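Local coordinates for protein phosphoribosylaminoimidazole carboxylase, ATPase subunit (Thermus thermophilus, PDB 3AW8) that probably catalyses the ATP-dependent carboxylation of 5-aminoimidazole ribonucleotide with bicarbonate to N5-carboxyaminoimidazole ribonucleotide, a step of purine biosynthesis, at residues F312-V315 / L316-E319; L341-G345 / L346-E350. All coordinates share one frame; numbering follows the deposited sequence.

Interaction 1: residues F312-V315 / L316-E319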
ATOM      1  N   PHE A 312       4.445 -12.889 -14.106  1.00 52.57           N
ATOM      2  CA  PHE A 312       4.693 -12.386 -12.750  1.00 51.89           C
ATOM      3  C   PHE A 312       5.980 -12.832 -12.093  1.00 50.47           C
ATOM      4  O   PHE A 312       6.683 -12.022 -11.493  1.00 50.07           O
ATOM      5  CB  PHE A 312       3.522 -12.720 -11.815  1.00 51.90           C
ATOM      6  CG  PHE A 312       2.286 -11.906 -12.069  1.00 51.62           C
ATOM      7  CD1 PHE A 312       1.204 -11.982 -11.200  1.00 51.86           C
ATOM      8  CD2 PHE A 312       2.192 -11.079 -13.189  1.00 50.60           C
ATOM      9  CE1 PHE A 312       0.043 -11.249 -11.443  1.00 51.91           C
ATOM     10  CE2 PHE A 312       1.042 -10.345 -13.441  1.00 50.68           C
ATOM     11  CZ  PHE A 312      -0.036 -10.429 -12.568  1.00 51.27           C
ATOM     12  N   ALA A 313       6.288 -14.116 -12.186  1.00 50.82           N
ATOM     13  CA  ALA A 313       7.513 -14.620 -11.580  1.00 50.62           C
ATOM     14  C   ALA A 313       8.710 -13.888 -12.171  1.00 50.80           C
ATOM     15  O   ALA A 313       9.658 -13.558 -11.466  1.00 50.96           O
ATOM     16  CB  ALA A 313       7.642 -16.114 -11.815  1.00 49.00           C
ATOM     17  N   GLU A 314       8.647 -13.601 -13.462  1.00 52.29           N
ATOM     18  CA  GLU A 314       9.747 -12.923 -14.128  1.00 55.30           C
ATOM     19  C   GLU A 314       9.936 -11.459 -13.740  1.00 54.89           C
ATOM     20  O   GLU A 314      11.068 -10.976 -13.691  1.00 56.48           O
ATOM     21  CB  GLU A 314       9.600 -13.042 -15.644  1.00 58.40           C
ATOM     22  CG  GLU A 314      10.930 -13.264 -16.335  1.00 64.74           C
ATOM     23  CD  GLU A 314      11.597 -14.563 -15.897  1.00 68.44           C
ATOM     24  OE1 GLU A 314      12.826 -14.699 -16.085  1.00 70.88           O
ATOM     25  OE2 GLU A 314      10.891 -15.453 -15.373  1.00 69.90           O
ATOM     26  N   VAL A 315       8.847 -10.744 -13.472  1.00 53.02           N
ATOM     27  CA  VAL A 315       8.985  -9.346 -13.079  1.00 51.14           C
ATOM     28  C   VAL A 315       9.346  -9.281 -11.593  1.00 49.87           C
ATOM     29  O   VAL A 315      10.073  -8.390 -11.160  1.00 50.39           O
ATOM     30  CB  VAL A 315       7.681  -8.509 -13.393  1.00 52.22           C
ATOM     31  CG1 VAL A 315       6.620  -9.399 -14.015  1.00 52.00           C
ATOM     32  CG2 VAL A 315       7.147  -7.819 -12.135  1.00 48.82           C
ATOM     33  N   LEU A 316       8.864 -10.243 -10.817  1.00 49.16           N
ATOM     34  CA  LEU A 316       9.165 -10.268  -9.395  1.00 50.63           C
ATOM     35  C   LEU A 316      10.615 -10.670  -9.104  1.00 53.40           C
ATOM     36  O   LEU A 316      11.098 -10.477  -7.992  1.00 53.95           O
ATOM     37  CB  LEU A 316       8.197 -11.210  -8.677  1.00 49.93           C
ATOM     38  CG  LEU A 316       6.809 -10.698  -8.252  1.00 50.23           C
ATOM     39  CD1 LEU A 316       6.499  -9.345  -8.856  1.00 48.81           C
ATOM     40  CD2 LEU A 316       5.761 -11.729  -8.653  1.00 50.61           C
ATOM     41  N   LYS A 317      11.309 -11.232 -10.092  1.00 56.28           N
ATOM     42  CA  LYS A 317      12.708 -11.623  -9.906  1.00 57.09           C
ATOM     43  C   LYS A 317      13.588 -10.384  -9.880  1.00 57.09           C
ATOM     44  O   LYS A 317      14.715 -10.433  -9.400  1.00 57.34           O
ATOM     45  CB  LYS A 317      13.186 -12.548 -11.032  1.00 57.85           C
ATOM     46  CG  LYS A 317      12.627 -13.959 -10.969  1.00 61.90           C
ATOM     47  CD  LYS A 317      13.170 -14.830 -12.099  1.00 63.89           C
ATOM     48  CE  LYS A 317      12.357 -16.121 -12.260  1.00 66.23           C
ATOM     49  NZ  LYS A 317      12.311 -16.956 -11.019  1.00 68.37           N
ATOM     50  N   VAL A 318      13.071  -9.281 -10.417  1.00 57.30           N
ATOM     51  CA  VAL A 318      13.803  -8.017 -10.444  1.00 57.52           C
ATOM     52  C   VAL A 318      13.552  -7.315  -9.114  1.00 60.59           C
ATOM     53  O   VAL A 318      12.401  -7.112  -8.728  1.00 62.51           O
ATOM     54  CB  VAL A 318      13.303  -7.097 -11.573  1.00 54.45           C
ATOM     55  CG1 VAL A 318      14.169  -5.861 -11.650  1.00 52.25           C
ATOM     56  CG2 VAL A 318      13.294  -7.839 -12.892  1.00 51.88           C
ATOM     57  N   GLU A 319      14.610  -6.949  -8.403  1.00 62.66           N
ATOM     58  CA  GLU A 319      14.405  -6.290  -7.125  1.00 64.73           C
ATOM     59  C   GLU A 319      14.158  -4.818  -7.345  1.00 63.81           C
ATOM     60  O   GLU A 319      14.649  -4.231  -8.315  1.00 64.09           O
ATOM     61  CB  GLU A 319      15.598  -6.499  -6.186  1.00 69.40           C
ATOM     62  CG  GLU A 319      16.961  -6.189  -6.774  1.00 75.80           C
ATOM     63  CD  GLU A 319      18.068  -6.333  -5.740  1.00 80.33           C
ATOM     64  OE1 GLU A 319      18.115  -7.387  -5.065  1.00 81.78           O
ATOM     65  OE2 GLU A 319      18.889  -5.397  -5.602  1.00 82.35           O
TER
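F312 and L316 are joined by a helical i to i+4 bond, L316 N to F312 O at 2.9 Å; the i+4 link after it, K317 N to A313 O, is weak, and V318 N then turns to the residue three back, reaching V315 O at 3.2 Å. On the flank of this turn L316 lies over the F312 backbone, with CD2 at 4.0 Å from F312 CB, while its other methyl, CD1, meets V315 CG2 at 3.7 Å. L316 CG stands beside its own backbone N (chi1 -84°), which turns the side chain back along the helix, CD2 on the F312 side and CD1 on the V315 side. The segment illustrates how a short helix passes into a loop, here leading to strand 321-325 of the PurK C-terminal domain: F312, V315 and L316 rest on L323 of that strand, and the F312 ring meets W325 edge-to-face. K317 runs the other way, past A313 and E314. Its aliphatic chain crosses the E314 side chain at a slant, CE coming within 3.5 Å of E314 OE2, whereas NZ remains 4.8 Å from E314 OE2, leaving the opposite charges near each other without contact. P290 of the second subunit packs against A313 and K317.

Interaction 2: residues L341-G345 / L346-E350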
ATOM      1  N   LEU A 341       9.624   0.590 -10.616  1.00 50.40           N
ATOM      2  CA  LEU A 341      10.974   0.195 -10.246  1.00 50.63           C
ATOM      3  C   LEU A 341      11.558   1.340  -9.449  1.00 51.15           C
ATOM      4  O   LEU A 341      11.715   2.448  -9.959  1.00 51.30           O
ATOM      5  CB  LEU A 341      11.805  -0.049 -11.505  1.00 51.31           C
ATOM      6  CG  LEU A 341      13.271  -0.470 -11.364  1.00 52.96           C
ATOM      7  CD1 LEU A 341      13.386  -1.770 -10.581  1.00 51.32           C
ATOM      8  CD2 LEU A 341      13.864  -0.636 -12.754  1.00 52.41           C
ATOM      9  N   ARG A 342      11.862   1.080  -8.187  1.00 53.01           N
ATOM     10  CA  ARG A 342      12.426   2.109  -7.332  1.00 55.71           C
ATOM     11  C   ARG A 342      13.804   1.696  -6.827  1.00 58.06           C
ATOM     12  O   ARG A 342      13.925   0.822  -5.970  1.00 58.67           O
ATOM     13  CB  ARG A 342      11.501   2.365  -6.143  1.00 54.22           C
ATOM     14  CG  ARG A 342      11.795   3.644  -5.393  1.00 53.00           C
ATOM     15  CD  ARG A 342      11.283   3.549  -3.979  1.00 52.42           C
ATOM     16  NE  ARG A 342      12.027   2.542  -3.235  1.00 56.27           N
ATOM     17  CZ  ARG A 342      13.319   2.643  -2.931  1.00 58.65           C
ATOM     18  NH1 ARG A 342      14.010   3.712  -3.308  1.00 60.08           N
ATOM     19  NH2 ARG A 342      13.928   1.677  -2.255  1.00 57.90           N
ATOM     20  N   ARG A 343      14.839   2.319  -7.377  1.00 61.42           N
ATOM     21  CA  ARG A 343      16.211   2.040  -6.969  1.00 66.06           C
ATOM     22  C   ARG A 343      16.751   3.319  -6.333  1.00 68.33           C
ATOM     23  O   ARG A 343      16.072   4.348  -6.336  1.00 68.62           O
ATOM     24  CB  ARG A 343      17.068   1.648  -8.177  1.00 66.86           C
ATOM     25  CG  ARG A 343      16.568   0.435  -8.961  1.00 69.99           C
ATOM     26  CD  ARG A 343      16.179  -0.710  -8.043  1.00 74.12           C
ATOM     27  NE  ARG A 343      17.181  -0.931  -7.007  1.00 79.72           N
ATOM     28  CZ  ARG A 343      16.984  -1.649  -5.903  1.00 81.32           C
ATOM     29  NH1 ARG A 343      15.813  -2.231  -5.675  1.00 81.65           N
ATOM     30  NH2 ARG A 343      17.960  -1.775  -5.015  1.00 83.00           N
ATOM     31  N   ASP A 344      17.961   3.271  -5.785  1.00 71.13           N
ATOM     32  CA  ASP A 344      18.521   4.468  -5.159  1.00 74.09           C
ATOM     33  C   ASP A 344      19.706   5.065  -5.908  1.00 73.89           C
ATOM     34  O   ASP A 344      20.423   5.909  -5.373  1.00 73.95           O
ATOM     35  CB  ASP A 344      18.918   4.176  -3.710  1.00 76.26           C
ATOM     36  CG  ASP A 344      17.739   3.729  -2.865  1.00 79.16           C
ATOM     37  OD1 ASP A 344      17.289   2.575  -3.045  1.00 82.03           O
ATOM     38  OD2 ASP A 344      17.257   4.531  -2.034  1.00 79.13           O
ATOM     39  N   GLY A 345      19.897   4.628  -7.148  1.00 73.67           N
ATOM     40  CA  GLY A 345      20.983   5.131  -7.970  1.00 72.87           C
ATOM     41  C   GLY A 345      20.610   4.980  -9.429  1.00 72.67           C
ATOM     42  O   GLY A 345      20.151   3.914  -9.840  1.00 72.35           O
ATOM     43  N   LEU A 346      20.811   6.034 -10.214  1.00 72.87           N
ATOM     44  CA  LEU A 346      20.457   6.004 -11.630  1.00 74.03           C
ATOM     45  C   LEU A 346      21.000   4.783 -12.363  1.00 74.08           C
ATOM     46  O   LEU A 346      20.346   4.246 -13.260  1.00 75.35           O
ATOM     47  CB  LEU A 346      20.923   7.289 -12.324  1.00 73.67           C
ATOM     48  CG  LEU A 346      20.310   7.551 -13.708  1.00 74.50           C
ATOM     49  CD1 LEU A 346      20.426   9.032 -14.051  1.00 74.57           C
ATOM     50  CD2 LEU A 346      20.989   6.680 -14.760  1.00 73.63           C
ATOM     51  N   LYS A 347      22.191   4.341 -11.981  1.00 74.38           N
ATOM     52  CA  LYS A 347      22.792   3.178 -12.618  1.00 75.31           C
ATOM     53  C   LYS A 347      21.958   1.931 -12.345  1.00 74.01           C
ATOM     54  O   LYS A 347      21.578   1.210 -13.268  1.00 73.31           O
ATOM     55  CB  LYS A 347      24.223   2.976 -12.108  1.00 77.60           C
ATOM     56  CG  LYS A 347      24.933   1.771 -12.714  1.00 79.75           C
ATOM     57  CD  LYS A 347      26.428   1.824 -12.445  1.00 83.29           C
ATOM     58  CE  LYS A 347      27.127   2.871 -13.320  1.00 85.35           C
ATOM     59  NZ  LYS A 347      26.587   4.254 -13.156  1.00 86.15           N
ATOM     60  N   ALA A 348      21.679   1.681 -11.070  1.00 73.07           N
ATOM     61  CA  ALA A 348      20.881   0.529 -10.675  1.00 72.00           C
ATOM     62  C   ALA A 348      19.525   0.594 -11.375  1.00 71.71           C
ATOM     63  O   ALA A 348      19.060  -0.397 -11.950  1.00 71.04           O
ATOM     64  CB  ALA A 348      20.695   0.519  -9.167  1.00 71.56           C
ATOM     65  N   LEU A 349      18.905   1.770 -11.326  1.00 70.09           N
ATOM     66  CA  LEU A 349      17.608   1.982 -11.952  1.00 69.86           C
ATOM     67  C   LEU A 349      17.684   1.588 -13.418  1.00 69.31           C
ATOM     68  O   LEU A 349      16.888   0.781 -13.908  1.00 68.28           O
ATOM     69  CB  LEU A 349      17.200   3.456 -11.843  1.00 70.21           C
ATOM     70  CG  LEU A 349      15.756   3.843 -12.190  1.00 70.54           C
ATOM     71  CD1 LEU A 349      15.535   5.303 -11.841  1.00 70.18           C
ATOM     72  CD2 LEU A 349      15.470   3.609 -13.666  1.00 70.38           C
ATOM     73  N   GLU A 350      18.660   2.162 -14.106  1.00 68.95           N
ATOM     74  CA  GLU A 350      18.849   1.907 -15.523  1.00 69.93           C
ATOM     75  C   GLU A 350      19.133   0.436 -15.826  1.00 68.90           C
ATOM     76  O   GLU A 350      18.890  -0.034 -16.937  1.00 68.89           O
ATOM     77  CB  GLU A 350      19.979   2.804 -16.039  1.00 73.03           C
ATOM     78  CG  GLU A 350      20.072   2.934 -17.559  1.00 78.53           C
ATOM     79  CD  GLU A 350      20.383   4.366 -18.002  1.00 82.55           C
ATOM     80  OE1 GLU A 350      21.178   5.044 -17.310  1.00 83.12           O
ATOM     81  OE2 GLU A 350      19.838   4.810 -19.044  1.00 84.20           O
TER
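The guanidinium of R343 has the methyl of A348 at its edge, CB lying near the plane of the group. This approach depends on a compact arginine chain: bends at chi2 (-46°) and chi3 fold it, and its methylenes pass close to the start of the helix. R343 CG lies 3.5 Å from L349 CA, and R343 CB is 3.9 Å from A348 CB, making the aliphatic part of the arginine the packing surface here. R342, the preceding residue, turns its flat group differently, with the D344 carboxylate carbon at its edge and in its plane; the bond from NH1 to D344 OD1 is weak at 3.5 Å, but NH2 also forms a salt bridge with E275 of the second subunit. Further back along the strand, the first side-chain bond of L341 points toward the helix, and its CD2 lies 3.5 Å from L349 O. The L349 side chain packs onto Q299 and A301 of neighbouring strand 299-306. G345 holds the N-cap position, and its carbonyl oxygen accepts a nearly straight bond from L349 N (2.9 Å, 177°). The short segments 341-343 and 346-350 run nearly antiparallel, their axes 7.7 Å apart at closest approach. The reversal through D344 and G345 is consistent with a strand-turn-helix unit, joining strand 335-343 to helix 346-357 in the PurK C-terminal domain.

How the interactions relate
The two contacts follow each other in series, neither enclosing the other. Interaction 1 closes the local turn that leads from the helix beginning at F312 into strand 321-325; the chain then returns antiparallel along strand 335-343, where interaction 2 closes the second turn, into helix 346-357. Their centres are about 16 Å apart, yet they touch: E319 C is 3.5 Å from R343 NH1, and E319 O is 3.6 Å from L341 CD1. A long, weak ion pair between E319 and R343 adds to this, and V318 packs on R355 and L356 further along the final helix. Together they link two neighbouring strands of the large antiparallel sheet, 321-325 and 335-343, with the helices before and after them.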